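Local coordinates for protein tryptase inhibitor (Rhipicephalus appendiculatus, PDB 2UUY) that probably inhibits serine endopeptidases, tryptase among them, through a small disulfide-bonded domain of the Kunitz type, at residues 10-15 / 34-39; 19-24 / 39-44. All coordinates share one frame; numbering follows the deposited sequence.

Contact 1 (10-15 / 34-39)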
ATOM      1  N   PRO B  10       6.874 -19.279  -4.688  1.00 11.47           N
ATOM      2  CA  PRO B  10       5.820 -18.956  -3.808  1.00 13.29           C
ATOM      3  C   PRO B  10       4.619 -18.298  -4.493  1.00 11.14           C
ATOM      4  O   PRO B  10       4.784 -17.558  -5.457  1.00 10.53           O
ATOM      5  CB  PRO B  10       6.445 -17.895  -2.848  1.00 14.90           C
ATOM      6  CG  PRO B  10       7.870 -18.247  -2.886  1.00 13.41           C
ATOM      7  CD  PRO B  10       8.119 -18.610  -4.282  1.00 12.26           C
ATOM      8  N   VAL B  11       3.423 -18.584  -4.033  1.00 11.62           N
ATOM      9  CA  VAL B  11       2.226 -17.973  -4.576  1.00 11.40           C
ATOM     10  C   VAL B  11       2.270 -16.486  -4.243  1.00 10.21           C
ATOM     11  O   VAL B  11       2.502 -16.092  -3.086  1.00 11.44           O
ATOM     12  CB  VAL B  11       0.949 -18.625  -4.025  1.00 12.39           C
ATOM     13  CG1 VAL B  11      -0.295 -17.810  -4.394  1.00 12.29           C
ATOM     14  CG2 VAL B  11       0.797 -20.046  -4.557  1.00 14.30           C
ATOM     15  N   LYS B  12       2.099 -15.655  -5.261  1.00 10.35           N
ATOM     16  CA  LYS B  12       2.036 -14.211  -5.047  1.00 11.38           C
ATOM     17  C   LYS B  12       0.745 -13.833  -4.339  1.00 10.62           C
ATOM     18  O   LYS B  12      -0.354 -14.217  -4.738  1.00 11.97           O
ATOM     19  CB  LYS B  12       2.093 -13.492  -6.375  1.00 11.93           C
ATOM     20  CG  LYS B  12       3.427 -13.630  -7.034  1.00 13.53           C
ATOM     21  CD  LYS B  12       3.484 -13.131  -8.482  1.00 15.98           C
ATOM     22  CE  LYS B  12       4.877 -13.348  -9.085  1.00 19.83           C
ATOM     23  NZ  LYS B  12       5.100 -12.578 -10.341  1.00 25.63           N
ATOM     24  N   GLY B  13       0.856 -13.058  -3.279  1.00 10.91           N
ATOM     25  CA  GLY B  13      -0.313 -12.540  -2.612  1.00 10.99           C
ATOM     26  C   GLY B  13      -0.982 -11.474  -3.438  1.00  9.02           C
ATOM     27  O   GLY B  13      -0.315 -10.759  -4.252  1.00 10.95           O
ATOM     28  N   LEU B  14      -2.299 -11.321  -3.263  1.00  9.62           N
ATOM     29  CA  LEU B  14      -3.082 -10.278  -3.941  1.00  8.23           C
ATOM     30  C   LEU B  14      -2.880  -8.932  -3.335  1.00  7.29           C
ATOM     31  O   LEU B  14      -3.097  -7.949  -4.037  1.00  6.81           O
ATOM     32  CB  LEU B  14      -4.594 -10.615  -3.957  1.00  9.75           C
ATOM     33  CG  LEU B  14      -5.015 -11.970  -4.486  1.00 12.72           C
ATOM     34  CD1 LEU B  14      -6.519 -12.065  -4.401  1.00 16.77           C
ATOM     35  CD2 LEU B  14      -4.439 -12.133  -5.867  1.00 16.41           C
ATOM     36  N   CYS B  15      -2.528  -8.840  -2.057  1.00  6.33           N
ATOM     37  CA  CYS B  15      -2.291  -7.545  -1.454  1.00  6.42           C
ATOM     38  C   CYS B  15      -1.110  -6.855  -2.118  1.00  5.95           C
ATOM     39  O   CYS B  15      -0.289  -7.493  -2.759  1.00  6.52           O
ATOM     40  CB  CYS B  15      -2.084  -7.659   0.072  1.00  6.72           C
ATOM     41  SG  CYS B  15      -0.401  -7.982   0.698  1.00  9.45           S
ATOM     42  N   GLY B  34       7.246  -8.631  -2.246  1.00  7.87           N
ATOM     43  CA  GLY B  34       5.844  -8.535  -2.621  1.00  8.38           C
ATOM     44  C   GLY B  34       4.986  -8.934  -1.454  1.00  7.21           C
ATOM     45  O   GLY B  34       5.376  -8.803  -0.294  1.00  8.03           O
ATOM     46  N   CYS B  35       3.766  -9.382  -1.755  1.00  8.00           N
ATOM     47  CA  CYS B  35       2.806  -9.718  -0.711  1.00  8.64           C
ATOM     48  C   CYS B  35       2.979 -11.156  -0.300  1.00  9.06           C
ATOM     49  O   CYS B  35       2.199 -12.043  -0.652  1.00 10.78           O
ATOM     50  CB  CYS B  35       1.372  -9.496  -1.239  1.00  9.85           C
ATOM     51  SG  CYS B  35       0.124  -9.861   0.004  1.00  9.42           S
ATOM     52  N   TYR B  36       4.038 -11.382   0.434  1.00  7.94           N
ATOM     53  CA  TYR B  36       4.442 -12.732   0.838  1.00  8.58           C
ATOM     54  C   TYR B  36       4.440 -12.772   2.335  1.00  9.94           C
ATOM     55  O   TYR B  36       5.088 -11.929   2.959  1.00 10.34           O
ATOM     56  CB  TYR B  36       5.841 -13.048   0.312  1.00  9.35           C
ATOM     57  CG  TYR B  36       5.954 -13.113  -1.162  1.00  8.53           C
ATOM     58  CD1 TYR B  36       5.467 -14.204  -1.880  1.00 10.15           C
ATOM     59  CD2 TYR B  36       6.547 -12.082  -1.866  1.00  8.51           C
ATOM     60  CE1 TYR B  36       5.581 -14.244  -3.246  1.00  9.78           C
ATOM     61  CE2 TYR B  36       6.685 -12.141  -3.227  1.00  9.62           C
ATOM     62  CZ  TYR B  36       6.217 -13.238  -3.913  1.00  9.73           C
ATOM     63  OH  TYR B  36       6.370 -13.298  -5.274  1.00 11.42           O
ATOM     64  N   THR B  37       3.757 -13.785   2.883  1.00 11.20           N
ATOM     65  CA  THR B  37       3.679 -14.034   4.317  1.00 13.00           C
ATOM     66  C   THR B  37       4.462 -15.276   4.728  1.00 12.31           C
ATOM     67  O   THR B  37       4.715 -15.466   5.925  1.00 14.76           O
ATOM     68  CB  THR B  37       2.201 -14.238   4.790  1.00 14.85           C
ATOM     69  OG1 THR B  37       1.616 -15.325   4.078  1.00 19.37           O
ATOM     70  CG2 THR B  37       1.367 -13.000   4.562  1.00 16.22           C
ATOM     71  N   GLY B  38       4.839 -16.114   3.780  1.00 11.32           N
ATOM     72  CA  GLY B  38       5.603 -17.318   4.076  1.00 10.96           C
ATOM     73  C   GLY B  38       7.089 -17.054   4.119  1.00  9.87           C
ATOM     74  O   GLY B  38       7.564 -15.916   4.188  1.00  9.68           O
ATOM     75  N   GLY B  39       7.858 -18.112   4.038  1.00 10.75           N
ATOM     76  CA  GLY B  39       9.289 -18.005   4.155  1.00 11.00           C
ATOM     77  C   GLY B  39       9.700 -17.406   5.478  1.00  9.69           C
ATOM     78  O   GLY B  39       8.990 -17.499   6.474  1.00 11.20           O
TER
HETATM   79  O   HOH W   1       6.616 -15.763  -6.373  1.00 15.16           O
HETATM   80  O   HOH W   2       2.672 -10.311  -4.147  1.00 11.82           O

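Contact 2 (19-24 / 39-44)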
ATOM      1  N   PHE B  19       6.782  -6.710   1.135  1.00  7.00           N
ATOM      2  CA  PHE B  19       7.627  -7.336   2.150  1.00  7.78           C
ATOM      3  C   PHE B  19       8.806  -8.031   1.481  1.00  7.84           C
ATOM      4  O   PHE B  19       8.709  -8.461   0.342  1.00  9.80           O
ATOM      5  CB  PHE B  19       6.834  -8.363   2.932  1.00  7.98           C
ATOM      6  CG  PHE B  19       5.639  -7.822   3.628  1.00  8.54           C
ATOM      7  CD1 PHE B  19       5.781  -6.857   4.604  1.00  9.23           C
ATOM      8  CD2 PHE B  19       4.374  -8.335   3.397  1.00  9.49           C
ATOM      9  CE1 PHE B  19       4.677  -6.369   5.273  1.00  9.74           C
ATOM     10  CE2 PHE B  19       3.267  -7.845   4.062  1.00 11.22           C
ATOM     11  CZ  PHE B  19       3.431  -6.861   5.009  1.00 10.53           C
ATOM     12  N   THR B  20       9.909  -8.146   2.217  1.00  7.74           N
ATOM     13  CA  THR B  20      11.071  -8.909   1.786  1.00  8.22           C
ATOM     14  C   THR B  20      11.085 -10.216   2.562  1.00  7.81           C
ATOM     15  O   THR B  20      11.183 -10.208   3.786  1.00  8.94           O
ATOM     16  CB  THR B  20      12.373  -8.125   2.038  1.00  9.65           C
ATOM     17  OG1 THR B  20      12.330  -6.924   1.273  1.00 11.63           O
ATOM     18  CG2 THR B  20      13.593  -8.955   1.652  1.00 11.59           C
ATOM     19  N   ARG B  21      10.947 -11.331   1.852  1.00  8.51           N
ATOM     20  CA  ARG B  21      10.943 -12.658   2.490  1.00  8.68           C
ATOM     21  C   ARG B  21      11.949 -13.548   1.809  1.00  9.19           C
ATOM     22  O   ARG B  21      12.219 -13.414   0.630  1.00 10.64           O
ATOM     23  CB  ARG B  21       9.572 -13.318   2.360  1.00  9.72           C
ATOM     24  CG  ARG B  21       8.420 -12.482   2.811  1.00 12.29           C
ATOM     25  CD  ARG B  21       8.470 -12.164   4.251  1.00 12.79           C
ATOM     26  NE  ARG B  21       8.332 -13.359   5.064  1.00 12.28           N
ATOM     27  CZ  ARG B  21       8.313 -13.361   6.377  1.00 12.94           C
ATOM     28  NH1 ARG B  21       8.484 -12.237   7.035  1.00 14.30           N
ATOM     29  NH2 ARG B  21       8.150 -14.505   7.033  1.00 14.69           N
ATOM     30  N   TYR B  22      12.487 -14.506   2.554  1.00  8.27           N
ATOM     31  CA  TYR B  22      13.440 -15.466   2.023  1.00  8.73           C
ATOM     32  C   TYR B  22      12.800 -16.837   2.043  1.00  8.80           C
ATOM     33  O   TYR B  22      12.325 -17.277   3.071  1.00  9.38           O
ATOM     34  CB  TYR B  22      14.727 -15.435   2.867  1.00  9.76           C
ATOM     35  CG  TYR B  22      15.377 -14.072   2.877  1.00 11.09           C
ATOM     36  CD1 TYR B  22      16.217 -13.687   1.858  1.00 13.34           C
ATOM     37  CD2 TYR B  22      15.095 -13.159   3.875  1.00 11.15           C
ATOM     38  CE1 TYR B  22      16.789 -12.421   1.840  1.00 15.10           C
ATOM     39  CE2 TYR B  22      15.685 -11.928   3.876  1.00 12.11           C
ATOM     40  CZ  TYR B  22      16.505 -11.558   2.832  1.00 14.42           C
ATOM     41  OH  TYR B  22      17.042 -10.266   2.840  1.00 18.45           O
ATOM     42  N   TYR B  23      12.763 -17.486   0.879  1.00  8.43           N
ATOM     43  CA  TYR B  23      12.158 -18.804   0.736  1.00  8.41           C
ATOM     44  C   TYR B  23      13.191 -19.786   0.214  1.00  9.40           C
ATOM     45  O   TYR B  23      13.988 -19.482  -0.669  1.00  9.01           O
ATOM     46  CB  TYR B  23      11.014 -18.757  -0.275  1.00  9.10           C
ATOM     47  CG  TYR B  23       9.713 -18.152   0.156  1.00  8.67           C
ATOM     48  CD1 TYR B  23       8.650 -18.959   0.462  1.00  9.86           C
ATOM     49  CD2 TYR B  23       9.514 -16.776   0.139  1.00  9.02           C
ATOM     50  CE1 TYR B  23       7.420 -18.441   0.768  1.00 10.97           C
ATOM     51  CE2 TYR B  23       8.273 -16.242   0.435  1.00  8.97           C
ATOM     52  CZ  TYR B  23       7.245 -17.065   0.755  1.00  9.40           C
ATOM     53  OH  TYR B  23       6.009 -16.506   1.011  1.00 10.96           O
ATOM     54  N   CYS B  24      13.129 -20.987   0.742  1.00  9.16           N
ATOM     55  CA  CYS B  24      13.958 -22.065   0.254  1.00  9.27           C
ATOM     56  C   CYS B  24      13.433 -22.612  -1.054  1.00  9.54           C
ATOM     57  O   CYS B  24      12.296 -23.134  -1.101  1.00 11.28           O
ATOM     58  CB  CYS B  24      13.956 -23.179   1.296  1.00  9.46           C
ATOM     59  SG  CYS B  24      14.945 -24.606   0.807  1.00 10.73           S
ATOM     60  N   GLY B  39       7.858 -18.112   4.038  1.00 10.75           N
ATOM     61  CA  GLY B  39       9.289 -18.005   4.155  1.00 11.00           C
ATOM     62  C   GLY B  39       9.700 -17.406   5.478  1.00  9.69           C
ATOM     63  O   GLY B  39       8.990 -17.499   6.474  1.00 11.20           O
ATOM     64  N   TYR B  40      10.828 -16.715   5.434  1.00  9.95           N
ATOM     65  CA  TYR B  40      11.460 -16.198   6.638  0.50  9.54           C
ATOM     66  C   TYR B  40      11.804 -14.732   6.437  1.00  9.55           C
ATOM     67  O   TYR B  40      12.107 -14.278   5.328  1.00 10.38           O
ATOM     68  CB  TYR B  40      12.724 -17.013   7.008  0.50  9.61           C
ATOM     69  CG  TYR B  40      12.473 -18.444   7.433  0.50  9.17           C
ATOM     70  CD1 TYR B  40      12.430 -18.798   8.771  0.50 10.23           C
ATOM     71  CD2 TYR B  40      12.293 -19.433   6.486  0.50  9.83           C
ATOM     72  CE1 TYR B  40      12.215 -20.099   9.157  0.50 10.17           C
ATOM     73  CE2 TYR B  40      12.061 -20.756   6.865  0.50  9.23           C
ATOM     74  CZ  TYR B  40      12.029 -21.080   8.208  0.50  9.57           C
ATOM     75  OH  TYR B  40      11.818 -22.392   8.608  0.50 10.68           O
ATOM     76  N   SER B  41      11.771 -13.959   7.513  1.00  9.94           N
ATOM     77  CA  SER B  41      12.206 -12.558   7.366  1.00 10.19           C
ATOM     78  C   SER B  41      13.700 -12.419   7.390  1.00  9.98           C
ATOM     79  O   SER B  41      14.192 -11.391   6.935  1.00 10.78           O
ATOM     80  CB  SER B  41      11.598 -11.619   8.393  1.00 12.21           C
ATOM     81  OG  SER B  41      11.933 -12.022   9.679  1.00 15.22           O
ATOM     82  N   ARG B  42      14.427 -13.407   7.929  1.00  9.23           N
ATOM     83  CA  ARG B  42      15.880 -13.358   7.971  1.00  8.66           C
ATOM     84  C   ARG B  42      16.433 -14.441   7.052  1.00  8.43           C
ATOM     85  O   ARG B  42      16.028 -15.598   7.119  1.00  8.62           O
ATOM     86  CB  ARG B  42      16.401 -13.566   9.394  1.00  9.09           C
ATOM     87  CG  ARG B  42      16.446 -12.296  10.246  1.00 12.54           C
ATOM     88  CD  ARG B  42      15.119 -11.856  10.831  1.00 16.21           C
ATOM     89  NE  ARG B  42      14.555 -12.928  11.660  1.00 17.81           N
ATOM     90  CZ  ARG B  42      14.754 -13.095  12.970  1.00 20.58           C
ATOM     91  NH1 ARG B  42      15.470 -12.230  13.681  1.00 20.15           N
ATOM     92  NH2 ARG B  42      14.202 -14.151  13.565  1.00 22.17           N
ATOM     93  N   MET B  43      17.374 -14.064   6.197  1.00  8.52           N
ATOM     94  CA  MET B  43      18.041 -14.991   5.309  1.00  9.03           C
ATOM     95  C   MET B  43      18.652 -16.169   6.055  1.00  8.90           C
ATOM     96  O   MET B  43      18.523 -17.321   5.613  1.00  9.05           O
ATOM     97  CB  MET B  43      19.106 -14.257   4.496  1.00 10.15           C
ATOM     98  CG  MET B  43      19.931 -15.160   3.630  1.00 12.51           C
ATOM     99  SD  MET B  43      19.028 -16.073   2.390  1.00 17.59           S
ATOM    100  CE  MET B  43      19.204 -15.082   0.929  1.00 22.28           C
ATOM    101  N   GLY B  44      19.296 -15.919   7.187  1.00  8.80           N
ATOM    102  CA  GLY B  44      19.972 -17.001   7.888  1.00  9.04           C
ATOM    103  C   GLY B  44      19.019 -18.011   8.460  1.00  9.20           C
ATOM    104  O   GLY B  44      19.355 -19.195   8.582  1.00  9.68           O
TER
HETATM  105  O   HOH W   3      12.944  -9.345   5.639  1.00 10.47           O

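Contact 1 (10-15 / 34-39)
Gly13 and Cys35 bring the two irregular segments together, their CA atoms 4.6 Å apart, through a weak, bent bond from Gly13 N to Cys35 O (3.1 Å, 124° at the hydrogen). Cys35 is the centre of an inverse gamma turn, and a water that donates to Gly13 O and accepts from Cys35 N adds a second, indirect link. The disulfide closes beside it: with Cys35 SG anti to its backbone N (chi1 -179°), the sulfur reaches Cys15 SG at 2.1 Å, and Cys35 CB comes to 3.0 Å from Cys15 O. This arrangement resembles the Kunitz disulfide that ties the protease-binding loop to a second loop; consistent with that role, Leu14 and Cys15 form hydrogen bonds to a chain of another protein. Tyr36 lies along the earlier part of 10-15. Its CE1 approaches Pro10 CB (3.8 Å) and Val11 O obliquely, while the Lys12 side chain runs alongside, its CG 3.4 Å from Tyr36 OH. A water clasped between Tyr36 OH and Pro10 O, 2.7 Å from each, ties the phenol end to the backbone. Exchanging Tyr36 for an alanine would probably open a gap under Pro10 and Val11 and leave this water without its second anchor. Pro10 also packs on Tyr23 and Met25 of strand 19-25.

Contact 2 (19-24 / 39-44)
Tyr22 and Tyr40 form a single antiparallel hydrogen-bonded pair, with Tyr22 N to Tyr40 O at 2.8 Å and Tyr40 N to Tyr22 O at 2.9 Å. Around this bridge three flat groups of strand 19-25 receive the segment 39-44, each in its own way. The Tyr22 ring and the Met43 side chain cross at about a right angle. Met43 CB sits over the ring face, 3.8 Å from the centroid and 6° off the normal, a CH-pi contact; with CG anti to the backbone N (chi1 175°) and the chain bent beyond it, SD makes an oblique Met-aromatic contact and CE comes 3.4 Å from Tyr22 CD1. Ser41 O lies at the edge of the same ring. Tyr23 instead offers a face to Gly39, which, with no side chain, lies close over the ring, its CA 3.8 Å from the centroid and 9° off the normal, a second CH-pi contact. The Arg21 guanidinium is laid flat against the Tyr40-Ser41 peptide, with Tyr40 C 3.6 Å above the centre of its plane. At its edge NH2 makes a weak bond to Gly39 O (3.2 Å), while NE has its stronger partner in Gly38 O. A water donating to both Thr20 O and Ser41 O, 2.7 Å from each, links the two backbones beside the bridge. Arg42 follows at the N-cap position of helix 43-47. Besides the two direct backbone bonds, the contact is made largely by ring faces and by one arginine, whose charge, through the firmer bond of NE and the weak one of NH2, probably lies against the partial negative ends of two successive carbonyls.

The segments alternate along the chain, 10-15, 19-24, 34-39 and 39-44, so contacts 1 and 2 interlock; their centres lie about 11 Å apart. Gly39 belongs to both, and the stretch 34-44, running from the end of strand 28-34 to the start of helix 43-47, meets first the loop 10-15 and then strand 19-25. The two-stranded antiparallel sheet joins them as well, since Gly34 O bonds to Phe19 N. Thus the loop carrying the disulfide of contact 1, which reaches another protein, is linked through a continuous stretch to the hairpin and helix; Cys24-Cys50 ties strand 19-25 to the chain beyond the helix in this 52-residue piece of a longer protein.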